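Local coordinates for protein N(G),N(G)-dimethylarginine dimethylaminohydrolase (Pseudomonas aeruginosa, PDB 1H70) that hydrolyses the methylated arginines N(omega),N(omega)-dimethyl-L-arginine and N(omega)-methyl-L-arginine to L-citrulline and dimethylamine or methylamine, at residues Pro27-Ala30 with Lys31-Gln35; Tyr39-Ala42 with Leu43-Cys46; Val183-Pro186 with Glu187-Asp190; Tyr219-Thr222 with Arg223-Ala227. The protein carries 1 engineered substitution. One frame throughout, in Å; residues are numbered along the deposited sequence.

Interaction 1 of 4, residues Pro27-Ala30 with Lys31-Gln35; sequences PDYA and KALEQ
Asp28 meets Lys31 at the start of helix 29-43, where Asp28 is the N-cap. This helix is the connection in a beta-alpha-beta unit between strands 5-9 and 49-53, part of the alpha/beta propeller (pentein) fold of the DDAH family. The capping bond runs from Lys31 N to Asp28 OD1 at 3.0 Å and is nearly straight, 169° at the hydrogen. The N-H reaches OD1 from above the carboxylate plane, 67° out of it. CG of Asp28 stands roughly opposite its own backbone N (chi1 152°), which brings the carboxylate back over the first turn. Its charge would probably suit the positive end of the helix.

Backbone bonds carry the first turns. Ala32 N donates to Asp28 O, Leu33 N to Tyr29 O and Glu34 N to Ala30 O.

Asp28 OD2 also makes a close oxygen-to-methylene contact with Lys31 CB at 3.1 Å, and the two side chains cross at about a right angle. The lysine chain extends away, leaving its NZ 5.7 Å from Asp28 OD2. The amine makes a weak, long ion pair with Glu240 and a weak bond to Ser239.

On the inner side, the small buried Ala32 touches Leu15 and Glu240, and its carbonyl accepts from Tyr241 OH. Its side chain lies about 7 Å from that of Ile244, in the citrulline pocket.

Apolar contact is lighter. The hydroxyl of Tyr29 is hydrogen-bonded to Pro11 O. Leu33 CD1 comes obliquely to this phenol end, 3.7 Å from Tyr29 OH.

Interaction 2 of 4, residues Tyr39-Ala42 with Leu43-Cys46; sequences YIRA and LQTC
Leu43 packs back on Tyr39 near the C-terminal end of helix 29-43, with a type I beta turn from Leu43 to Cys46 on the way to strand 49-53. Leu43 N donates to Tyr39 O at 3.0 Å. Gln44 N donates to Ile40 O at 2.8 Å, with a more bent angle of 136°.

The carbonyl of Ala42 is gripped twice. Ala42 O accepts from Thr45 N at 3.0 Å, with the donor well above the carbonyl plane. It also accepts from Thr45 OG1 at 2.7 Å, this time in the carbonyl plane. The hydroxyl can do this because OG1 sits between its own backbone N and carbonyl carbon (chi1 72°), facing back to the last turn. Cys46 N closes the turn by donating to Leu43 O, while Cys46 O accepts from Asn210 ND2.

The apolar part is buried. CD1 of Leu43 lies over one face of the Tyr39 ring, a CH-pi contact 3.8 Å from the centroid and offset toward the rim. The ring's OH is satisfied elsewhere, by Ser252 OG. The side chain of Tyr39 is about 7 Å from that of Ser250, an engineered residue at the position inferred to hold the nucleophile. Leu43 also rests on Ile6, Ile50 and Ile214 of the neighbouring strands.

On the exposed side the Gln44 chain runs back along the helix. Its NE2 lies 3.3 Å from Arg41 CA and 3.7 Å from Arg41 CG.

Interaction 3 of 4, residues Val183-Pro186 with Glu187-Asp190; sequences VSKP and EFQD
Gln189 folds its side-chain amide back over the 183-186 backbone, pinning a turn built round a short 3-10 segment in the loop between strands 175-178 and 192-195. Its NE2 donates twice. One bond goes to Lys185 O at 2.7 Å, almost straight at 172°. The other goes to Val183 O at 3.1 Å. Both acceptors lie close to the amide plane, so the pair fixes the rotation of the amide. The bend at chi2 (-48°) curls the chain and brings NE2 to both oxygens, above the plane of the Lys185 carbonyl and tilted from that of Val183.

Lys185 O has a second donor, Phe188 N, in a 3-10 type backbone bond of 3.1 Å. The two donors reach this oxygen from opposite faces of its carbonyl plane. A weak bond follows from Gln189 N to Pro186 O.

The side chains of Lys185, Glu187 and Phe188 point the same way. Phe188 CD1 touches Lys185 CB at 3.7 Å, and the buried ring goes on to meet Tyr127 edge-to-face and to pack on Val156 and Leu176. Glu187 OE2 comes close to Lys185 CB, again alongside.

The charged ends do not form a direct salt bridge, since Lys185 NZ is 4.5 Å from Glu187 OE1. The amine is hydrogen-bonded to Arg157 O. A water also joins the two ends, accepting from Lys185 NZ at 2.9 Å and donating to Glu187 OE1 at 3.1 Å.

Interaction 4 of 4, residues Tyr219-Thr222 with Arg223-Ala227; sequences YPRT and REKIA
Thr222 and Ile226 form the tight side of this contact, one turn apart on helix 220-227. The methyl CG2 of Thr222 meets Ile226 CD1 at 3.6 Å, the two side chains crossing at a slant. Ile226 also lies close on the backbone, with CG1 3.1 Å from Thr222 O. The same oxygen accepts from Ile226 N at 3.0 Å. Both residues are buried and face the sheet: Thr222 packs on Met215, Ile226 on Val213 and Val233. The Thr222 rotamer divides its branches. CG2 lies opposite the backbone N and turns to Ile226, while OG1 (chi1 -65°) stays beside that N and bonds to Glu200 OE1. Glu200 also accepts from Arg221 N, so its two oxygens bind Arg221 N and Thr222 OG1 at the helix start.

The other side is loose and charged. Arg221 and Lys225 run out from adjacent turns, and Arg221 NH2 stands 4.5 Å from Lys225 NZ. These like charges probably repel mildly; Arg221 has a weak, long ion pair with Glu199, and Lys225 NZ a weak bond to Glu195 O. Lys225 stays nearer the helix at its root, with CG 3.1 Å from Arg221 O.

Main-chain bonds join the turns: Arg223 N to Tyr219 O at the N-cap residue, then Glu224 N to Pro220 O and Lys225 N to Arg221 O. The arrangement is that of an amphipathic helix in a beta-alpha-beta unit, linking strands 212-216 and 232-236.

In the fold
All four contacts are local and follow one another along the chain, so none nests in or crosses another. Interactions 1 and 2 share helix 29-43, their centres about 17 Å apart. The first lies at its start and the second near its end, together framing the crossover from strand 5-9 to strand 49-53. Interaction 3 closes a turn between strands 175-178 and 192-195, and lies across the chain's centre from interaction 1, about 37 Å away between centres. Interaction 4 lies on helix 220-227 of a later beta-alpha-beta unit. Strands 212-216 and 232-236 tie the two units together, since side chains of interactions 2 and 4 both pack on them.

Interaction 1 of 4, residues Pro27-Ala30 with Lys31-Gln35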
# COMPACT_ATOMS: atom_id res chain seq x y z
N PRO A 27 -5.99 -15.38 10.61
CA PRO A 27 -7.19 -14.72 10.11
C PRO A 27 -8.38 -15.67 10.09
O PRO A 27 -8.24 -16.86 9.81
CB PRO A 27 -6.83 -14.34 8.67
CG PRO A 27 -5.34 -14.34 8.63
CD PRO A 27 -4.87 -15.34 9.64
N ASP A 28 -9.55 -15.12 10.41
CA ASP A 28 -10.83 -15.82 10.37
C ASP A 28 -11.39 -15.39 9.01
O ASP A 28 -11.65 -14.20 8.78
CB ASP A 28 -11.63 -15.32 11.57
CG ASP A 28 -13.15 -15.33 11.48
OD1 ASP A 28 -13.84 -15.76 10.54
OD2 ASP A 28 -13.76 -14.81 12.47
N TYR A 29 -11.48 -16.34 8.08
CA TYR A 29 -11.95 -16.01 6.74
C TYR A 29 -13.29 -15.27 6.69
O TYR A 29 -13.40 -14.22 6.03
CB TYR A 29 -11.98 -17.25 5.82
CG TYR A 29 -12.45 -16.86 4.43
CD1 TYR A 29 -11.73 -15.95 3.68
CD2 TYR A 29 -13.63 -17.36 3.89
CE1 TYR A 29 -12.15 -15.56 2.42
CE2 TYR A 29 -14.05 -16.98 2.62
CZ TYR A 29 -13.30 -16.08 1.90
OH TYR A 29 -13.67 -15.65 0.64
N ALA A 30 -14.32 -15.75 7.39
CA ALA A 30 -15.63 -15.09 7.35
C ALA A 30 -15.54 -13.63 7.83
O ALA A 30 -16.10 -12.73 7.21
CB ALA A 30 -16.66 -15.86 8.18
N LYS A 31 -14.82 -13.41 8.92
CA LYS A 31 -14.65 -12.07 9.44
C LYS A 31 -13.84 -11.19 8.47
O LYS A 31 -14.14 -10.00 8.28
CB LYS A 31 -13.99 -12.15 10.82
CG LYS A 31 -13.84 -10.80 11.50
CD LYS A 31 -13.41 -11.03 12.95
CE LYS A 31 -13.13 -9.69 13.62
NZ LYS A 31 -12.29 -9.88 14.86
N ALA A 32 -12.84 -11.77 7.81
CA ALA A 32 -12.01 -11.01 6.86
C ALA A 32 -12.86 -10.57 5.68
O ALA A 32 -12.67 -9.48 5.15
CB ALA A 32 -10.86 -11.84 6.36
N LEU A 33 -13.78 -11.43 5.27
CA LEU A 33 -14.67 -11.09 4.15
C LEU A 33 -15.51 -9.88 4.53
O LEU A 33 -15.67 -8.94 3.74
CB LEU A 33 -15.53 -12.31 3.84
CG LEU A 33 -16.30 -12.34 2.54
CD1 LEU A 33 -15.31 -12.37 1.37
CD2 LEU A 33 -17.22 -13.58 2.54
N GLU A 34 -16.04 -9.87 5.75
CA GLU A 34 -16.85 -8.73 6.17
C GLU A 34 -16.00 -7.47 6.24
O GLU A 34 -16.47 -6.38 5.92
CB GLU A 34 -17.52 -8.98 7.53
CG GLU A 34 -18.49 -10.16 7.56
CD GLU A 34 -19.80 -9.89 6.81
OE1 GLU A 34 -20.33 -8.77 6.87
OE2 GLU A 34 -20.31 -10.83 6.17
N GLN A 35 -14.75 -7.58 6.69
CA GLN A 35 -13.93 -6.37 6.77
C GLN A 35 -13.58 -5.82 5.38
O GLN A 35 -13.51 -4.61 5.20
CB GLN A 35 -12.65 -6.64 7.58
CG GLN A 35 -12.98 -7.05 9.03
CD GLN A 35 -11.77 -7.19 9.93
OE1 GLN A 35 -10.66 -7.46 9.47
NE2 GLN A 35 -11.99 -7.04 11.25
O HOH W 1 -18.31 -13.23 6.11

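Interaction 2 of 4, residues Tyr39-Ala42 with Leu43-Cys46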
# COMPACT_ATOMS: atom_id res chain seq x y z
N TYR A 39 -14.47 -2.22 3.76
CA TYR A 39 -13.43 -1.40 3.13
C TYR A 39 -13.94 -0.93 1.76
O TYR A 39 -13.78 0.23 1.41
CB TYR A 39 -12.17 -2.24 2.99
CG TYR A 39 -10.96 -1.69 2.27
CD1 TYR A 39 -10.21 -0.64 2.81
CD2 TYR A 39 -10.51 -2.27 1.08
CE1 TYR A 39 -9.06 -0.18 2.17
CE2 TYR A 39 -9.36 -1.81 0.44
CZ TYR A 39 -8.65 -0.75 0.98
OH TYR A 39 -7.50 -0.27 0.37
N ILE A 40 -14.54 -1.82 1.00
CA ILE A 40 -15.11 -1.42 -0.31
C ILE A 40 -16.23 -0.39 -0.16
O ILE A 40 -16.30 0.59 -0.93
CB ILE A 40 -15.59 -2.67 -1.09
CG1 ILE A 40 -14.40 -3.58 -1.40
CG2 ILE A 40 -16.28 -2.28 -2.40
CD1 ILE A 40 -13.30 -2.93 -2.26
N ARG A 41 -17.09 -0.57 0.85
CA ARG A 41 -18.19 0.36 1.07
C ARG A 41 -17.68 1.73 1.44
O ARG A 41 -18.31 2.72 1.10
CB ARG A 41 -19.18 -0.16 2.12
CG ARG A 41 -19.79 -1.50 1.76
CD ARG A 41 -20.93 -1.88 2.71
NE ARG A 41 -22.09 -1.04 2.45
CZ ARG A 41 -23.26 -1.19 3.07
NH1 ARG A 41 -23.38 -2.14 3.98
NH2 ARG A 41 -24.31 -0.39 2.80
N ALA A 42 -16.57 1.79 2.17
CA ALA A 42 -15.94 3.07 2.50
C ALA A 42 -15.42 3.69 1.20
O ALA A 42 -15.60 4.90 0.94
CB ALA A 42 -14.78 2.84 3.46
N LEU A 43 -14.76 2.89 0.36
CA LEU A 43 -14.22 3.38 -0.90
C LEU A 43 -15.31 3.83 -1.86
O LEU A 43 -15.08 4.71 -2.71
CB LEU A 43 -13.29 2.35 -1.57
CG LEU A 43 -11.92 2.19 -0.89
CD1 LEU A 43 -11.28 0.85 -1.24
CD2 LEU A 43 -10.99 3.36 -1.25
N GLN A 44 -16.52 3.28 -1.73
CA GLN A 44 -17.63 3.70 -2.57
C GLN A 44 -18.09 5.14 -2.26
O GLN A 44 -18.86 5.71 -3.05
CB GLN A 44 -18.83 2.77 -2.35
CG GLN A 44 -18.76 1.42 -3.06
CD GLN A 44 -19.96 0.53 -2.72
OE1 GLN A 44 -21.03 0.61 -3.37
NE2 GLN A 44 -19.80 -0.33 -1.77
N THR A 45 -17.64 5.70 -1.15
CA THR A 45 -17.99 7.08 -0.78
C THR A 45 -16.91 8.08 -1.13
O THR A 45 -17.04 9.27 -0.81
CB THR A 45 -18.28 7.23 0.73
OG1 THR A 45 -17.09 7.13 1.52
CG2 THR A 45 -19.20 6.10 1.22
N CYS A 46 -15.87 7.64 -1.82
CA CYS A 46 -14.74 8.52 -2.12
C CYS A 46 -14.66 9.05 -3.55
O CYS A 46 -13.61 9.45 -3.99
CB CYS A 46 -13.42 7.83 -1.75
SG CYS A 46 -13.28 7.37 -0.01

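Interaction 3 of 4, residues Val183-Pro186 with Glu187-Asp190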
# COMPACT_ATOMS: atom_id res chain seq x y z
N VAL A 183 10.43 8.45 11.75
CA VAL A 183 10.19 9.74 12.38
C VAL A 183 11.35 10.74 12.31
O VAL A 183 11.14 11.92 12.03
CB VAL A 183 9.76 9.54 13.85
CG1 VAL A 183 9.53 10.89 14.56
CG2 VAL A 183 8.50 8.72 13.92
N SER A 184 12.56 10.31 12.59
CA SER A 184 13.70 11.22 12.59
C SER A 184 14.55 11.20 11.32
O SER A 184 15.67 11.69 11.33
CB SER A 184 14.61 10.90 13.78
OG SER A 184 14.05 11.36 15.01
N LYS A 185 14.05 10.63 10.23
CA LYS A 185 14.86 10.57 9.00
C LYS A 185 15.05 11.95 8.43
O LYS A 185 14.09 12.67 8.30
CB LYS A 185 14.12 9.78 7.91
CG LYS A 185 14.02 8.31 8.21
CD LYS A 185 15.29 7.62 7.76
CE LYS A 185 15.10 6.10 7.74
NZ LYS A 185 16.36 5.43 7.34
N PRO A 186 16.28 12.28 8.05
CA PRO A 186 16.59 13.59 7.46
C PRO A 186 15.78 13.86 6.21
O PRO A 186 15.37 15.01 6.01
CB PRO A 186 18.07 13.48 7.10
CG PRO A 186 18.61 12.43 8.02
CD PRO A 186 17.49 11.43 8.19
N GLU A 187 15.54 12.83 5.38
CA GLU A 187 14.78 13.03 4.14
C GLU A 187 13.35 13.49 4.38
O GLU A 187 12.73 13.99 3.46
CB GLU A 187 14.55 11.75 3.32
CG GLU A 187 15.46 10.59 3.07
CD GLU A 187 15.71 9.65 4.23
OE1 GLU A 187 15.58 8.41 4.06
OE2 GLU A 187 16.15 10.12 5.29
N PHE A 188 12.79 13.23 5.56
CA PHE A 188 11.39 13.58 5.80
C PHE A 188 11.18 14.83 6.69
O PHE A 188 10.03 15.16 7.04
CB PHE A 188 10.63 12.39 6.43
CG PHE A 188 10.66 11.11 5.65
CD1 PHE A 188 10.77 9.89 6.32
CD2 PHE A 188 10.52 11.09 4.27
CE1 PHE A 188 10.79 8.68 5.62
CE2 PHE A 188 10.52 9.89 3.57
CZ PHE A 188 10.66 8.70 4.24
N GLN A 189 12.26 15.50 7.08
CA GLN A 189 12.11 16.63 8.00
C GLN A 189 11.42 17.90 7.46
O GLN A 189 11.02 18.74 8.26
CB GLN A 189 13.44 16.97 8.69
CG GLN A 189 14.00 15.86 9.57
CD GLN A 189 13.01 15.22 10.54
OE1 GLN A 189 12.51 15.87 11.47
NE2 GLN A 189 12.72 13.91 10.31
N ASP A 190 11.27 18.06 6.14
CA ASP A 190 10.55 19.27 5.72
C ASP A 190 9.05 18.98 5.63
O ASP A 190 8.26 19.85 5.31
CB ASP A 190 11.15 19.93 4.48
CG ASP A 190 12.45 20.69 4.79
OD1 ASP A 190 12.77 20.97 5.97
OD2 ASP A 190 13.22 21.03 3.86
O HOH W 2 17.51 6.06 4.74

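Interaction 4 of 4, residues Tyr219-Thr222 with Arg223-Ala227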
# COMPACT_ATOMS: atom_id res chain seq x y z
N TYR A 219 -7.95 3.16 16.77
CA TYR A 219 -6.74 3.96 17.00
C TYR A 219 -7.18 5.41 17.16
O TYR A 219 -7.04 6.24 16.28
CB TYR A 219 -5.74 3.71 15.84
CG TYR A 219 -5.39 2.22 15.74
CD1 TYR A 219 -6.01 1.39 14.82
CD2 TYR A 219 -4.46 1.64 16.61
CE1 TYR A 219 -5.70 0.03 14.76
CE2 TYR A 219 -4.16 0.30 16.55
CZ TYR A 219 -4.77 -0.51 15.62
OH TYR A 219 -4.45 -1.85 15.58
N PRO A 220 -7.75 5.71 18.32
CA PRO A 220 -8.32 7.05 18.57
C PRO A 220 -7.38 8.24 18.57
O PRO A 220 -7.81 9.32 18.14
CB PRO A 220 -9.01 6.92 19.94
CG PRO A 220 -8.65 5.61 20.51
CD PRO A 220 -7.94 4.79 19.47
N ARG A 221 -6.14 8.09 19.02
CA ARG A 221 -5.25 9.25 19.04
C ARG A 221 -4.89 9.68 17.62
O ARG A 221 -4.84 10.85 17.28
CB ARG A 221 -4.00 8.98 19.86
CG ARG A 221 -4.26 8.90 21.37
CD ARG A 221 -3.00 8.54 22.15
NE ARG A 221 -2.05 9.65 22.06
CZ ARG A 221 -0.81 9.65 22.53
NH1 ARG A 221 -0.30 8.57 23.12
NH2 ARG A 221 -0.06 10.73 22.38
N THR A 222 -4.61 8.67 16.79
CA THR A 222 -4.25 8.91 15.41
C THR A 222 -5.44 9.46 14.64
O THR A 222 -5.31 10.38 13.82
CB THR A 222 -3.79 7.59 14.76
OG1 THR A 222 -2.57 7.16 15.39
CG2 THR A 222 -3.48 7.82 13.28
N ARG A 223 -6.62 8.93 14.92
CA ARG A 223 -7.83 9.42 14.27
C ARG A 223 -8.02 10.91 14.54
O ARG A 223 -8.41 11.68 13.66
CB ARG A 223 -9.03 8.61 14.76
CG ARG A 223 -10.36 9.04 14.19
CD ARG A 223 -11.07 9.94 15.18
NE ARG A 223 -11.91 10.96 14.59
CZ ARG A 223 -12.99 10.76 13.85
NH1 ARG A 223 -13.38 9.53 13.56
NH2 ARG A 223 -13.68 11.79 13.39
N GLU A 224 -7.73 11.34 15.76
CA GLU A 224 -7.89 12.77 16.07
C GLU A 224 -6.79 13.63 15.44
O GLU A 224 -7.05 14.77 15.01
CB GLU A 224 -7.99 12.98 17.59
CG GLU A 224 -8.24 14.43 18.00
CD GLU A 224 -9.57 14.99 17.53
OE1 GLU A 224 -10.45 14.23 17.06
OE2 GLU A 224 -9.75 16.23 17.63
N LYS A 225 -5.57 13.09 15.36
CA LYS A 225 -4.47 13.82 14.73
C LYS A 225 -4.79 14.08 13.25
O LYS A 225 -4.53 15.15 12.73
CB LYS A 225 -3.14 13.10 14.94
CG LYS A 225 -2.71 12.99 16.40
CD LYS A 225 -1.33 12.35 16.55
CE LYS A 225 -1.00 12.09 18.01
NZ LYS A 225 0.39 12.53 18.31
N ILE A 226 -5.40 13.10 12.58
CA ILE A 226 -5.80 13.26 11.17
C ILE A 226 -7.02 14.16 11.00
O ILE A 226 -7.03 15.09 10.20
CB ILE A 226 -6.09 11.86 10.58
CG1 ILE A 226 -4.85 10.99 10.79
CG2 ILE A 226 -6.46 11.95 9.10
CD1 ILE A 226 -5.07 9.50 10.49
N ALA A 227 -8.05 13.90 11.79
CA ALA A 227 -9.29 14.67 11.72
C ALA A 227 -9.08 16.18 11.85
O ALA A 227 -9.67 16.98 11.11
CB ALA A 227 -10.24 14.19 12.86